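Local coordinates for beta-catenin homolog sys-1 (PDB 3C2G), which acts as a beta-catenin-type transcription coregulator in the Wnt asymmetry pathway, binding the TCF factor POP-1 to activate or repress target genes, at residues G171-Y176 / F191-F196. Sequence-based numbering, arbitrary orientation.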
ATOM      1  N   GLY A 171     -17.496  -5.046 -20.524  1.00 41.47           N
ATOM      2  CA  GLY A 171     -17.950  -3.965 -21.401  1.00 40.68           C
ATOM      3  C   GLY A 171     -19.025  -3.121 -20.737  1.00 40.45           C
ATOM      4  O   GLY A 171     -18.888  -1.901 -20.624  1.00 41.25           O
ATOM      5  N   THR A 172     -20.082  -3.772 -20.262  1.00 39.41           N
ATOM      6  CA  THR A 172     -21.203  -3.056 -19.680  1.00 38.85           C
ATOM      7  C   THR A 172     -20.760  -2.202 -18.489  1.00 38.40           C
ATOM      8  O   THR A 172     -21.129  -1.033 -18.409  1.00 37.45           O
ATOM      9  CB  THR A 172     -22.381  -4.012 -19.326  1.00 39.19           C
ATOM     10  OG1 THR A 172     -23.051  -4.396 -20.535  1.00 39.26           O
ATOM     11  CG2 THR A 172     -23.402  -3.339 -18.395  1.00 38.06           C
ATOM     12  N   LEU A 173     -19.963  -2.779 -17.591  1.00 38.60           N
ATOM     13  CA  LEU A 173     -19.497  -2.063 -16.403  1.00 39.73           C
ATOM     14  C   LEU A 173     -18.604  -0.880 -16.788  1.00 41.23           C
ATOM     15  O   LEU A 173     -18.692   0.191 -16.174  1.00 41.51           O
ATOM     16  CB  LEU A 173     -18.735  -2.985 -15.444  1.00 39.33           C
ATOM     17  CG  LEU A 173     -19.432  -4.150 -14.723  1.00 40.26           C
ATOM     18  CD1 LEU A 173     -18.386  -5.014 -14.049  1.00 40.23           C
ATOM     19  CD2 LEU A 173     -20.495  -3.708 -13.700  1.00 38.76           C
ATOM     20  N   SER A 174     -17.764  -1.077 -17.810  1.00 41.50           N
ATOM     21  CA  SER A 174     -16.807  -0.065 -18.241  1.00 41.81           C
ATOM     22  C   SER A 174     -17.480   1.142 -18.840  1.00 41.94           C
ATOM     23  O   SER A 174     -16.924   2.238 -18.797  1.00 42.94           O
ATOM     24  CB  SER A 174     -15.829  -0.634 -19.265  1.00 41.94           C
ATOM     25  OG  SER A 174     -14.958  -1.554 -18.645  1.00 43.51           O
ATOM     26  N   GLU A 175     -18.660   0.948 -19.420  1.00 41.55           N
ATOM     27  CA  GLU A 175     -19.360   2.053 -20.064  1.00 42.21           C
ATOM     28  C   GLU A 175     -19.695   3.137 -19.029  1.00 40.25           C
ATOM     29  O   GLU A 175     -19.825   4.305 -19.372  1.00 40.81           O
ATOM     30  CB  GLU A 175     -20.602   1.562 -20.824  1.00 41.62           C
ATOM     31  CG  GLU A 175     -21.173   2.594 -21.818  1.00 46.42           C
ATOM     32  CD  GLU A 175     -22.369   2.089 -22.647  1.00 47.12           C
ATOM     33  OE1 GLU A 175     -22.487   0.851 -22.866  1.00 53.25           O
ATOM     34  OE2 GLU A 175     -23.186   2.940 -23.094  1.00 51.22           O
ATOM     35  N   TYR A 176     -19.793   2.756 -17.760  1.00 38.26           N
ATOM     36  CA  TYR A 176     -20.014   3.728 -16.703  1.00 37.49           C
ATOM     37  C   TYR A 176     -18.788   4.600 -16.437  1.00 36.93           C
ATOM     38  O   TYR A 176     -18.891   5.631 -15.775  1.00 35.69           O
ATOM     39  CB  TYR A 176     -20.438   3.057 -15.405  1.00 36.88           C
ATOM     40  CG  TYR A 176     -21.855   2.537 -15.371  1.00 37.28           C
ATOM     41  CD1 TYR A 176     -22.866   3.269 -14.750  1.00 37.92           C
ATOM     42  CD2 TYR A 176     -22.181   1.290 -15.913  1.00 33.41           C
ATOM     43  CE1 TYR A 176     -24.158   2.781 -14.669  1.00 36.36           C
ATOM     44  CE2 TYR A 176     -23.465   0.810 -15.859  1.00 34.26           C
ATOM     45  CZ  TYR A 176     -24.457   1.556 -15.232  1.00 37.18           C
ATOM     46  OH  TYR A 176     -25.751   1.072 -15.156  1.00 37.84           O
ATOM     47  N   PHE A 191     -18.092  -0.658  -8.380  1.00 36.13           N
ATOM     48  CA  PHE A 191     -16.777  -0.858  -7.790  1.00 36.27           C
ATOM     49  C   PHE A 191     -16.648  -2.212  -7.122  1.00 36.49           C
ATOM     50  O   PHE A 191     -15.656  -2.908  -7.317  1.00 36.92           O
ATOM     51  CB  PHE A 191     -16.426   0.280  -6.820  1.00 35.71           C
ATOM     52  CG  PHE A 191     -16.231   1.602  -7.507  1.00 35.56           C
ATOM     53  CD1 PHE A 191     -15.036   1.887  -8.159  1.00 33.53           C
ATOM     54  CD2 PHE A 191     -17.258   2.547  -7.534  1.00 33.10           C
ATOM     55  CE1 PHE A 191     -14.849   3.109  -8.810  1.00 35.45           C
ATOM     56  CE2 PHE A 191     -17.091   3.765  -8.184  1.00 32.87           C
ATOM     57  CZ  PHE A 191     -15.885   4.055  -8.825  1.00 35.56           C
ATOM     58  N   ILE A 192     -17.652  -2.584  -6.335  1.00 37.23           N
ATOM     59  CA  ILE A 192     -17.681  -3.890  -5.661  1.00 37.10           C
ATOM     60  C   ILE A 192     -17.431  -5.037  -6.641  1.00 36.29           C
ATOM     61  O   ILE A 192     -16.617  -5.911  -6.369  1.00 37.15           O
ATOM     62  CB  ILE A 192     -19.013  -4.096  -4.908  1.00 37.58           C
ATOM     63  CG1 ILE A 192     -19.220  -2.983  -3.863  1.00 39.79           C
ATOM     64  CG2 ILE A 192     -19.065  -5.468  -4.256  1.00 37.86           C
ATOM     65  CD1 ILE A 192     -18.089  -2.852  -2.816  1.00 41.33           C
ATOM     66  N   ILE A 193     -18.086  -4.987  -7.796  1.00 34.98           N
ATOM     67  CA  ILE A 193     -17.974  -6.022  -8.815  1.00 34.45           C
ATOM     68  C   ILE A 193     -16.591  -6.053  -9.477  1.00 35.12           C
ATOM     69  O   ILE A 193     -15.995  -7.121  -9.613  1.00 35.16           O
ATOM     70  CB  ILE A 193     -19.087  -5.875  -9.889  1.00 33.97           C
ATOM     71  CG1 ILE A 193     -20.465  -6.023  -9.241  1.00 31.71           C
ATOM     72  CG2 ILE A 193     -18.904  -6.896 -10.997  1.00 31.59           C
ATOM     73  CD1 ILE A 193     -21.576  -5.345  -9.984  1.00 29.38           C
ATOM     74  N   PHE A 194     -16.090  -4.896  -9.902  1.00 35.63           N
ATOM     75  CA  PHE A 194     -14.714  -4.783 -10.394  1.00 36.21           C
ATOM     76  C   PHE A 194     -13.716  -5.327  -9.377  1.00 36.60           C
ATOM     77  O   PHE A 194     -12.877  -6.154  -9.707  1.00 36.54           O
ATOM     78  CB  PHE A 194     -14.361  -3.343 -10.760  1.00 36.06           C
ATOM     79  CG  PHE A 194     -14.633  -3.006 -12.190  1.00 37.13           C
ATOM     80  CD1 PHE A 194     -14.021  -3.725 -13.215  1.00 40.05           C
ATOM     81  CD2 PHE A 194     -15.490  -1.972 -12.520  1.00 38.05           C
ATOM     82  CE1 PHE A 194     -14.271  -3.433 -14.554  1.00 39.64           C
ATOM     83  CE2 PHE A 194     -15.747  -1.666 -13.858  1.00 39.86           C
ATOM     84  CZ  PHE A 194     -15.134  -2.401 -14.877  1.00 38.96           C
ATOM     85  N   ARG A 195     -13.838  -4.901  -8.133  1.00 36.86           N
ATOM     86  CA  ARG A 195     -12.951  -5.400  -7.105  1.00 39.02           C
ATOM     87  C   ARG A 195     -12.996  -6.921  -7.061  1.00 40.06           C
ATOM     88  O   ARG A 195     -11.962  -7.576  -6.954  1.00 41.43           O
ATOM     89  CB  ARG A 195     -13.328  -4.813  -5.748  1.00 38.72           C
ATOM     90  CG  ARG A 195     -12.434  -5.257  -4.604  1.00 42.26           C
ATOM     91  CD  ARG A 195     -12.869  -4.627  -3.286  0.50 44.82           C
ATOM     92  NE  ARG A 195     -11.953  -4.966  -2.202  0.50 47.41           N
ATOM     93  CZ  ARG A 195     -10.899  -4.234  -1.856  0.50 49.63           C
ATOM     94  NH1 ARG A 195     -10.620  -3.112  -2.509  0.50 50.95           N
ATOM     95  NH2 ARG A 195     -10.121  -4.623  -0.853  0.50 48.58           N
ATOM     96  N   PHE A 196     -14.202  -7.472  -7.174  1.00 40.51           N
ATOM     97  CA  PHE A 196     -14.448  -8.885  -6.994  1.00 39.92           C
ATOM     98  C   PHE A 196     -13.875  -9.748  -8.120  1.00 40.37           C
ATOM     99  O   PHE A 196     -13.278 -10.782  -7.849  1.00 40.58           O
ATOM    100  CB  PHE A 196     -15.962  -9.112  -6.814  1.00 40.55           C
ATOM    101  CG  PHE A 196     -16.358 -10.558  -6.661  1.00 38.90           C
ATOM    102  CD1 PHE A 196     -16.107 -11.245  -5.474  1.00 37.20           C
ATOM    103  CD2 PHE A 196     -16.995 -11.227  -7.706  1.00 38.96           C
ATOM    104  CE1 PHE A 196     -16.470 -12.587  -5.330  1.00 38.36           C
ATOM    105  CE2 PHE A 196     -17.378 -12.566  -7.569  1.00 40.44           C
ATOM    106  CZ  PHE A 196     -17.109 -13.247  -6.375  1.00 40.20           C
TER
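Leu-173 lies against one face of the Phe-194 ring, its CD1 4.2 Å from the ring centroid and 9° off the normal, a CH-pi contact centred on the ring. Its CB lies past the rim, 3.6 Å from Phe-194 CE2 and close to CZ. With CG of Leu-173 anti to the carbonyl carbon (chi1 -65°) and CD1 extended (chi2 170°), this methyl is carried out to Ile-193 as well, 3.6 Å from its CG2; the leucine and isoleucine side chains cross at about a right angle. CD1 thus touches both partners, but in well-separated directions and not between them. Phe-194 reaches across from helix 189-198 to bring its far end against helix 167-174, where Ser-174 OG stands in the ring plane at the edge, 3.9 Å from CZ. The Phe-194 ring also packs edge-to-face with Phe-208, and Ile-193 touches Phe-144 of helix 134-150, placing the contact among the stacked helices of the armadillo domain. Between the two segments the joint is apolar, consistent with van der Waals and CH-pi packing; the serine hydroxyl, already hydrogen-bonded to Val-170 O one turn back in its own helix, meets the ring edge as a packing neighbour.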